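Putative diflavin flavoprotein A 3 (PDB 6H0C) probably passes electrons from NADH to oxygen, reducing it to water, through a flavodiiron core of metallo-beta-lactamase-like and flavodoxin-like parts. Local coordinates at residues E302-G305 with K306-G309; N268-T271 with L272-I276; Y235-R238 with E239-N243; T384-M387 with C388-A391. One frame throughout, in Å; residues are numbered along the deposited sequence.

Contact 1: residues E302-G305 with K306-G309; sequences EAIG and KSAG
The carbonyl oxygen A303 O is approached from two directions at the C-terminal end of helix 297-306, in the flavodoxin-like part of the chain, where the helix runs out into strand 309-313. K306 N donates to A303 O over 3.1 Å, an i to i+3 bond that comes from above the carbonyl plane, with a C=O...N angle of only 114°. The same N-H makes a weak i to i+4 bond to E302 O, so it is shared between two carbonyls as the last turn tightens. A water gives the second grip on A303 O: it donates to that oxygen over 2.8 Å and accepts from K306 NZ over 2.7 Å. The lysine can bridge in this way because its CG sits between the backbone N and the carbonyl carbon (chi1 87°), which lays the chain back along the preceding turn, with CG 3.8 Å from A303 O; a bend at chi4 then turns NZ toward the water. NZ also bonds T288 OG1 on the neighbouring strand 286-291, tying the helix end to the edge of the parallel sheet.

S307 continues the exit. Its backbone N donates weakly to I304 O, and its hydroxyl bonds Q340 OE1, while Q340 NE2 in turn gives I304 O a weak bond. On the buried side, A303 rests on T288 and I290, and I304 on A259. The hydroxyl of S307 stays close to the last turn, its OG 3.3 Å from I304 O and 4.2 Å from I304 CD1.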
loop_
_atom_site.group_PDB
_atom_site.type_symbol
_atom_site.label_atom_id
_atom_site.label_comp_id
_atom_site.label_asym_id
_atom_site.label_seq_id
_atom_site.Cartn_x
_atom_site.Cartn_y
_atom_site.Cartn_z
ATOM N N GLU A 302 -11.728 17.012 7.116
ATOM C CA GLU A 302 -10.435 17.683 7.302
ATOM C C GLU A 302 -9.675 17.802 5.986
ATOM O O GLU A 302 -9.049 18.822 5.709
ATOM C CB GLU A 302 -9.570 16.946 8.330
ATOM C CG GLU A 302 -10.177 16.851 9.727
ATOM C CD GLU A 302 -10.522 18.208 10.336
ATOM O OE1 GLU A 302 -9.917 18.561 11.373
ATOM O OE2 GLU A 302 -11.407 18.911 9.796
ATOM N N ALA A 303 -9.717 16.746 5.184
ATOM C CA ALA A 303 -9.044 16.770 3.899
ATOM C C ALA A 303 -9.648 17.867 3.023
ATOM O O ALA A 303 -8.922 18.696 2.477
ATOM C CB ALA A 303 -9.136 15.415 3.218
ATOM N N ILE A 304 -10.976 17.880 2.908
ATOM C CA ILE A 304 -11.670 18.867 2.085
ATOM C C ILE A 304 -11.468 20.286 2.640
ATOM O O ILE A 304 -11.377 21.265 1.887
ATOM C CB ILE A 304 -13.178 18.557 1.984
ATOM C CG1 ILE A 304 -13.417 17.275 1.176
ATOM C CG2 ILE A 304 -13.921 19.726 1.344
ATOM C CD1 ILE A 304 -12.849 17.324 -0.234
ATOM N N GLY A 305 -11.379 20.384 3.961
ATOM C CA GLY A 305 -11.141 21.651 4.625
ATOM C C GLY A 305 -9.787 22.279 4.317
ATOM O O GLY A 305 -9.646 23.500 4.393
ATOM N N LYS A 306 -8.788 21.466 3.970
ATOM C CA LYS A 306 -7.468 22.022 3.668
ATOM C C LYS A 306 -7.067 21.919 2.184
ATOM O O LYS A 306 -5.992 22.381 1.800
ATOM C CB LYS A 306 -6.400 21.364 4.559
ATOM C CG LYS A 306 -5.802 20.068 4.043
ATOM C CD LYS A 306 -4.812 19.478 5.064
ATOM C CE LYS A 306 -4.023 18.283 4.501
ATOM N NZ LYS A 306 -4.891 17.121 4.129
ATOM N N SER A 307 -7.927 21.349 1.342
ATOM C CA SER A 307 -7.548 21.131 -0.057
ATOM C C SER A 307 -7.920 22.296 -0.967
ATOM O O SER A 307 -8.856 23.048 -0.687
ATOM C CB SER A 307 -8.182 19.845 -0.603
ATOM O OG SER A 307 -9.602 19.932 -0.614
ATOM N N ALA A 308 -7.175 22.426 -2.061
ATOM C CA ALA A 308 -7.449 23.425 -3.085
ATOM C C ALA A 308 -8.277 22.799 -4.199
ATOM O O ALA A 308 -8.933 23.494 -4.980
ATOM C CB ALA A 308 -6.145 24.001 -3.640
ATOM N N GLY A 309 -8.218 21.475 -4.277
ATOM C CA GLY A 309 -9.016 20.724 -5.227
ATOM C C GLY A 309 -9.306 19.355 -4.647
ATOM O O GLY A 309 -8.637 18.931 -3.704
HETATM O O HOH W 1 -6.491 17.320 1.990
HETATM O O HOH W 2 -10.087 24.097 1.279
#

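Contact 2: residues N268-T271 with L272-I276; sequences NTST and LAQAI
The first turns of helix 268-281, the helix of the beta-alpha-beta unit that joins strands 257-262 and 286-291 in the flavodoxin-like fold, are held together by main-chain bonds and by one side-chain bridge, between S270 and Q274. The glutamine amide supplies the bridge: Q274 NE2 donates to S270 OG over 3.2 Å, with an N-H...O angle of 148° and the hydroxyl oxygen close to the amide plane. The same nitrogen makes a weak bond to S270 O, 3.1 Å away. A bend at chi2 (-47°), with CG beside the backbone N, folds the glutamine back over the preceding turn, bringing CG to 3.2 Å from S270 O. That carbonyl already receives Q274 N, so backbone and side chain of one residue converge on one oxygen. S270 OG is also hydrogen-bonded to A265 O, which ties the helix start to the loop after strand 257-262.

Regular i to i+4 bonds run beside this bridge, among them A273 N to T269 O at 3.0 Å and L272 N to N268 O at 3.1 Å. L272 lies along the N268 carbonyl, its CG 3.3 Å from N268 O, and its branches continue into the core against F345, V376 and T384. A273 packs its methyl over the turn, CB 3.3 Å from S270 O, and also meets F345. The buried S270 hydroxyl is thus held both within the helix and by the adjoining loop while the apolar face meets the sheet, as in the first crossover helix of a flavodoxin-like alpha/beta sandwich.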
loop_
_atom_site.group_PDB
_atom_site.type_symbol
_atom_site.label_atom_id
_atom_site.label_comp_id
_atom_site.label_asym_id
_atom_site.label_seq_id
_atom_site.Cartn_x
_atom_site.Cartn_y
_atom_site.Cartn_z
ATOM N N ASN A 268 -8.926 -1.884 -10.130
ATOM C CA ASN A 268 -8.535 -1.049 -11.264
ATOM C C ASN A 268 -8.643 0.449 -10.982
ATOM O O ASN A 268 -7.794 1.225 -11.423
ATOM C CB ASN A 268 -9.363 -1.406 -12.496
ATOM C CG ASN A 268 -8.902 -2.697 -13.142
ATOM O OD1 ASN A 268 -7.757 -3.101 -12.981
ATOM N ND2 ASN A 268 -9.790 -3.348 -13.875
ATOM N N THR A 269 -9.679 0.855 -10.252
ATOM C CA THR A 269 -9.867 2.269 -9.948
ATOM C C THR A 269 -8.742 2.744 -9.046
ATOM O O THR A 269 -8.258 3.867 -9.183
ATOM C CB THR A 269 -11.219 2.549 -9.275
ATOM O OG1 THR A 269 -12.278 2.340 -10.222
ATOM C CG2 THR A 269 -11.265 3.982 -8.804
ATOM N N SER A 270 -8.316 1.879 -8.132
ATOM C CA SER A 270 -7.215 2.220 -7.243
ATOM C C SER A 270 -5.923 2.415 -8.027
ATOM O O SER A 270 -5.165 3.346 -7.766
ATOM C CB SER A 270 -7.015 1.146 -6.184
ATOM O OG SER A 270 -5.803 1.389 -5.485
ATOM N N THR A 271 -5.676 1.530 -8.988
ATOM C CA THR A 271 -4.518 1.660 -9.868
ATOM C C THR A 271 -4.502 3.029 -10.572
ATOM O O THR A 271 -3.468 3.698 -10.627
ATOM C CB THR A 271 -4.500 0.524 -10.901
ATOM O OG1 THR A 271 -4.415 -0.727 -10.206
ATOM C CG2 THR A 271 -3.314 0.658 -11.845
ATOM N N LEU A 272 -5.653 3.454 -11.087
ATOM C CA LEU A 272 -5.762 4.764 -11.733
ATOM C C LEU A 272 -5.424 5.855 -10.735
ATOM O O LEU A 272 -4.700 6.808 -11.046
ATOM C CB LEU A 272 -7.171 4.997 -12.294
ATOM C CG LEU A 272 -7.726 3.978 -13.300
ATOM C CD1 LEU A 272 -9.099 4.420 -13.802
ATOM C CD2 LEU A 272 -6.765 3.764 -14.465
ATOM N N ALA A 273 -5.951 5.698 -9.525
ATOM C CA ALA A 273 -5.799 6.704 -8.484
ATOM C C ALA A 273 -4.332 6.959 -8.161
ATOM O O ALA A 273 -3.931 8.113 -7.976
ATOM C CB ALA A 273 -6.553 6.281 -7.226
ATOM N N GLN A 274 -3.533 5.893 -8.087
ATOM C CA GLN A 274 -2.126 6.061 -7.721
ATOM C C GLN A 274 -1.404 6.792 -8.844
ATOM O O GLN A 274 -0.518 7.620 -8.590
ATOM C CB GLN A 274 -1.446 4.719 -7.426
ATOM C CG GLN A 274 -2.273 3.764 -6.558
ATOM C CD GLN A 274 -2.888 4.422 -5.320
ATOM O OE1 GLN A 274 -2.296 5.307 -4.699
ATOM N NE2 GLN A 274 -4.086 3.981 -4.960
ATOM N N ALA A 275 -1.804 6.510 -10.083
ATOM C CA ALA A 275 -1.203 7.176 -11.243
ATOM C C ALA A 275 -1.513 8.672 -11.245
ATOM O O ALA A 275 -0.620 9.503 -11.442
ATOM C CB ALA A 275 -1.681 6.536 -12.534
ATOM N N ILE A 276 -2.775 9.018 -11.022
ATOM C CA ILE A 276 -3.163 10.426 -10.939
ATOM C C ILE A 276 -2.436 11.147 -9.795
ATOM O O ILE A 276 -1.934 12.258 -9.973
ATOM C CB ILE A 276 -4.687 10.574 -10.767
ATOM C CG1 ILE A 276 -5.398 10.066 -12.028
ATOM C CG2 ILE A 276 -5.064 12.021 -10.463
ATOM C CD1 ILE A 276 -6.894 9.951 -11.881
#

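Contact 3: residues Y235-R238 with E239-N243; sequences YGLR and ELTRN
Two donors of T241 converge on L237 O in the first turns of helix 237-253, whose N-cap position is held by G236. The main-chain bond, T241 N to L237 O, is 3.0 Å long; the hydroxyl bond from T241 OG1 is shorter, at 2.7 Å. They reach the oxygen from opposite faces of the carbonyl plane. With chi1 at -58°, OG1 stands beside its own nitrogen and is turned back over the preceding turn; Y225 OH on strand 224-227 is a further partner. Other main-chain bonds follow the helical pattern, including L240 N to G236 O at 2.8 Å. Two residues further on from L237, E239 O accepts from both N243 N and N243 ND2, again from opposite faces of its plane.

Water supplements the helix start: one molecule links Y235 O to E239 N, a second links Y235 O to E239 OE2. Ahead of the helix, D185 receives the backbone N-H groups of Y235 and G236.

Van der Waals contact carries the rest. L237 and T241 lie side by side. R242, bent at chi3 (-53°), folds back so that one guanidinium face lies above R238 O and E239 CA, both set toward its rim, with R242 NH1 3.6 Å from R238 CB.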
loop_
_atom_site.group_PDB
_atom_site.type_symbol
_atom_site.label_atom_id
_atom_site.label_comp_id
_atom_site.label_asym_id
_atom_site.label_seq_id
_atom_site.Cartn_x
_atom_site.Cartn_y
_atom_site.Cartn_z
ATOM N N TYR A 235 22.536 -1.397 5.779
ATOM C CA TYR A 235 23.576 -0.418 5.548
ATOM C C TYR A 235 23.011 0.961 5.250
ATOM O O TYR A 235 23.646 1.971 5.557
ATOM C CB TYR A 235 24.476 -0.895 4.416
ATOM C CG TYR A 235 25.062 -2.242 4.728
ATOM C CD1 TYR A 235 26.086 -2.368 5.656
ATOM C CD2 TYR A 235 24.578 -3.393 4.121
ATOM C CE1 TYR A 235 26.630 -3.597 5.962
ATOM C CE2 TYR A 235 25.117 -4.629 4.421
ATOM C CZ TYR A 235 26.146 -4.721 5.345
ATOM O OH TYR A 235 26.694 -5.944 5.659
ATOM N N GLY A 236 21.813 1.007 4.673
ATOM C CA GLY A 236 21.189 2.281 4.353
ATOM C C GLY A 236 20.116 2.725 5.332
ATOM O O GLY A 236 19.380 3.679 5.060
ATOM N N LEU A 237 20.031 2.043 6.473
ATOM C CA LEU A 237 18.925 2.242 7.407
ATOM C C LEU A 237 18.827 3.692 7.900
ATOM O O LEU A 237 17.787 4.337 7.733
ATOM C CB LEU A 237 19.050 1.282 8.597
ATOM C CG LEU A 237 17.838 1.200 9.544
ATOM C CD1 LEU A 237 17.778 -0.132 10.277
ATOM C CD2 LEU A 237 17.849 2.353 10.546
ATOM N N ARG A 238 19.899 4.214 8.484
ATOM C CA ARG A 238 19.844 5.574 9.024
ATOM C C ARG A 238 19.637 6.606 7.930
ATOM O O ARG A 238 18.799 7.503 8.061
ATOM C CB ARG A 238 21.109 5.903 9.826
ATOM C CG ARG A 238 21.131 5.211 11.174
ATOM C CD ARG A 238 22.343 5.603 11.990
ATOM N NE ARG A 238 22.428 4.827 13.224
ATOM C CZ ARG A 238 23.321 5.048 14.186
ATOM N NH1 ARG A 238 24.210 6.026 14.061
ATOM N NH2 ARG A 238 23.324 4.289 15.274
ATOM N N GLU A 239 20.383 6.467 6.843
ATOM C CA GLU A 239 20.316 7.455 5.786
ATOM C C GLU A 239 18.939 7.448 5.138
ATOM O O GLU A 239 18.389 8.500 4.840
ATOM C CB GLU A 239 21.398 7.205 4.748
ATOM C CG GLU A 239 21.518 8.298 3.725
ATOM C CD GLU A 239 22.850 8.251 2.985
ATOM O OE1 GLU A 239 23.138 9.213 2.247
ATOM O OE2 GLU A 239 23.606 7.258 3.135
ATOM N N LEU A 240 18.367 6.268 4.935
ATOM C CA LEU A 240 17.052 6.203 4.312
ATOM C C LEU A 240 16.007 6.772 5.262
ATOM O O LEU A 240 15.069 7.449 4.835
ATOM C CB LEU A 240 16.690 4.767 3.915
ATOM C CG LEU A 240 15.312 4.578 3.260
ATOM C CD1 LEU A 240 15.125 5.502 2.058
ATOM C CD2 LEU A 240 15.087 3.114 2.864
ATOM N N THR A 241 16.170 6.511 6.555
ATOM C CA THR A 241 15.213 7.023 7.527
ATOM C C THR A 241 15.237 8.560 7.549
ATOM O O THR A 241 14.186 9.197 7.500
ATOM C CB THR A 241 15.487 6.467 8.923
ATOM O OG1 THR A 241 15.439 5.040 8.871
ATOM C CG2 THR A 241 14.433 6.952 9.904
ATOM N N ARG A 242 16.431 9.151 7.589
ATOM C CA ARG A 242 16.571 10.610 7.531
ATOM C C ARG A 242 15.960 11.190 6.240
ATOM O O ARG A 242 15.313 12.234 6.266
ATOM C CB ARG A 242 18.048 11.018 7.652
ATOM C CG ARG A 242 18.731 10.615 8.967
ATOM C CD ARG A 242 20.136 11.250 9.126
ATOM N NE ARG A 242 21.025 11.010 7.977
ATOM C CZ ARG A 242 21.970 10.065 7.924
ATOM N NH1 ARG A 242 22.166 9.256 8.960
ATOM N NH2 ARG A 242 22.726 9.926 6.834
ATOM N N ASN A 243 16.160 10.505 5.120
ATOM C CA ASN A 243 15.545 10.906 3.857
ATOM C C ASN A 243 14.007 10.900 3.917
ATOM O O ASN A 243 13.357 11.847 3.471
ATOM C CB ASN A 243 16.028 10.000 2.721
ATOM C CG ASN A 243 17.336 10.496 2.081
ATOM O OD1 ASN A 243 17.330 11.080 1.000
ATOM N ND2 ASN A 243 18.450 10.259 2.751
HETATM O O HOH W 3 23.996 4.781 4.090
HETATM O O HOH W 4 22.803 4.864 6.641
#

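Contact 4: residues T384-M387 with C388-A391; sequences TLKM and CEEA
K386 and E389 lie side by side on helix 382-404 and point the same way, joined by a salt bridge whose hydrogen bond is weak: K386 NZ stands 3.4 Å from E389 OE2. The two chains reach this meeting differently. The lysine is bent at chi2 and chi3, curling over its own turn, whereas the glutamate runs out extended with CG anti to its nitrogen (chi1 -179°). The other carboxylate oxygen, E389 OE1, forms a salt bridge with K282, so each carboxylate oxygen has a lysine partner, which would probably stabilise the negative charge.

M387, bent at chi2 and chi3, curls forward along the helix so that its SD lies 3.4 Å from C388 N. The sulfurs M387 SD and C388 SG are 4.1 Å apart in apolar contact. C388 SG, beside its own nitrogen (chi1 -70°), lies 3.5 Å from T384 O, the carbonyl that accepts C388 N at 3.0 Å. On the outer side, a water connects K386 O to E390 OE2, spanning the same turn as the main-chain bond from E390 N to K386 O.

On its inner side the helix covers the outermost strand of the sheet: M387 and A391 rest on I374 of strand 368-377, and C388 meets A275 and I276 of helix 268-281.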
loop_
_atom_site.group_PDB
_atom_site.type_symbol
_atom_site.label_atom_id
_atom_site.label_comp_id
_atom_site.label_asym_id
_atom_site.label_seq_id
_atom_site.Cartn_x
_atom_site.Cartn_y
_atom_site.Cartn_z
ATOM N N THR A 384 -2.479 3.905 -20.309
ATOM C CA THR A 384 -3.499 4.315 -19.337
ATOM C C THR A 384 -2.856 5.076 -18.192
ATOM O O THR A 384 -3.256 6.189 -17.869
ATOM C CB THR A 384 -4.259 3.124 -18.729
ATOM O OG1 THR A 384 -4.845 2.333 -19.763
ATOM C CG2 THR A 384 -5.352 3.621 -17.806
ATOM N N LEU A 385 -1.847 4.457 -17.587
ATOM C CA LEU A 385 -1.158 5.044 -16.447
ATOM C C LEU A 385 -0.543 6.387 -16.807
ATOM O O LEU A 385 -0.627 7.332 -16.030
ATOM C CB LEU A 385 -0.072 4.103 -15.925
ATOM C CG LEU A 385 -0.520 2.730 -15.421
ATOM C CD1 LEU A 385 0.681 1.927 -14.933
ATOM C CD2 LEU A 385 -1.535 2.900 -14.322
ATOM N N LYS A 386 0.070 6.472 -17.987
ATOM C CA LYS A 386 0.753 7.697 -18.392
ATOM C C LYS A 386 -0.251 8.818 -18.620
ATOM O O LYS A 386 0.007 9.976 -18.286
ATOM C CB LYS A 386 1.588 7.462 -19.650
ATOM C CG LYS A 386 2.617 6.350 -19.501
ATOM C CD LYS A 386 3.601 6.637 -18.373
ATOM C CE LYS A 386 4.519 7.800 -18.722
ATOM N NZ LYS A 386 5.494 8.077 -17.635
ATOM N N MET A 387 -1.401 8.463 -19.181
ATOM C CA MET A 387 -2.487 9.419 -19.384
ATOM C C MET A 387 -3.002 9.944 -18.040
ATOM O O MET A 387 -3.159 11.148 -17.857
ATOM C CB MET A 387 -3.623 8.778 -20.193
ATOM C CG MET A 387 -4.882 9.629 -20.291
ATOM S SD MET A 387 -6.047 9.388 -18.928
ATOM C CE MET A 387 -6.857 7.854 -19.390
ATOM N N CYS A 388 -3.251 9.039 -17.098
ATOM C CA CYS A 388 -3.687 9.438 -15.761
ATOM C C CYS A 388 -2.649 10.316 -15.053
ATOM O O CYS A 388 -2.990 11.322 -14.423
ATOM C CB CYS A 388 -3.992 8.202 -14.910
ATOM S SG CYS A 388 -5.463 7.307 -15.440
ATOM N N GLU A 389 -1.386 9.922 -15.150
ATOM C CA GLU A 389 -0.304 10.694 -14.565
ATOM C C GLU A 389 -0.322 12.098 -15.157
ATOM O O GLU A 389 -0.190 13.086 -14.437
ATOM C CB GLU A 389 1.042 9.993 -14.806
ATOM C CG GLU A 389 2.253 10.701 -14.220
ATOM C CD GLU A 389 3.533 9.872 -14.324
ATOM O OE1 GLU A 389 4.559 10.276 -13.741
ATOM O OE2 GLU A 389 3.516 8.816 -14.989
ATOM N N GLU A 390 -0.528 12.179 -16.472
ATOM C CA GLU A 390 -0.516 13.463 -17.168
ATOM C C GLU A 390 -1.706 14.316 -16.755
ATOM O O GLU A 390 -1.590 15.531 -16.614
ATOM C CB GLU A 390 -0.515 13.259 -18.682
ATOM C CG GLU A 390 -0.108 14.497 -19.442
ATOM C CD GLU A 390 1.301 14.945 -19.093
ATOM O OE1 GLU A 390 1.535 16.171 -19.010
ATOM O OE2 GLU A 390 2.172 14.064 -18.906
ATOM N N ALA A 391 -2.855 13.672 -16.557
ATOM C CA ALA A 391 -4.045 14.361 -16.057
ATOM C C ALA A 391 -3.794 14.958 -14.667
ATOM O O ALA A 391 -4.192 16.092 -14.386
ATOM C CB ALA A 391 -5.237 13.411 -16.020
HETATM O O HOH W 5 2.852 11.398 -18.553
#

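In the fold
Along the chain the order is contact 3, contact 2, contact 1, contact 4. Contact 3 opens helix 237-253, which leads from the metallo-hydrolase part toward the flavodoxin-like part, and its centre lies about 29 to 32 Å from the other three. Contacts 2 and 4, with centres about 9 Å apart, touch directly where helices 268-281 and 382-404 pack together: L272 CD2 is 3.6 Å from T384 CG2, and A275 CB is 3.7 Å from C388 CB. Contact 1, about 20 Å from contact 2 between centres, touches neither and lies where helix 297-306 enters central strand 309-313. Contacts 1, 2 and 4 thus belong to helices packed on the parallel five-stranded sheet of the flavodoxin-like part.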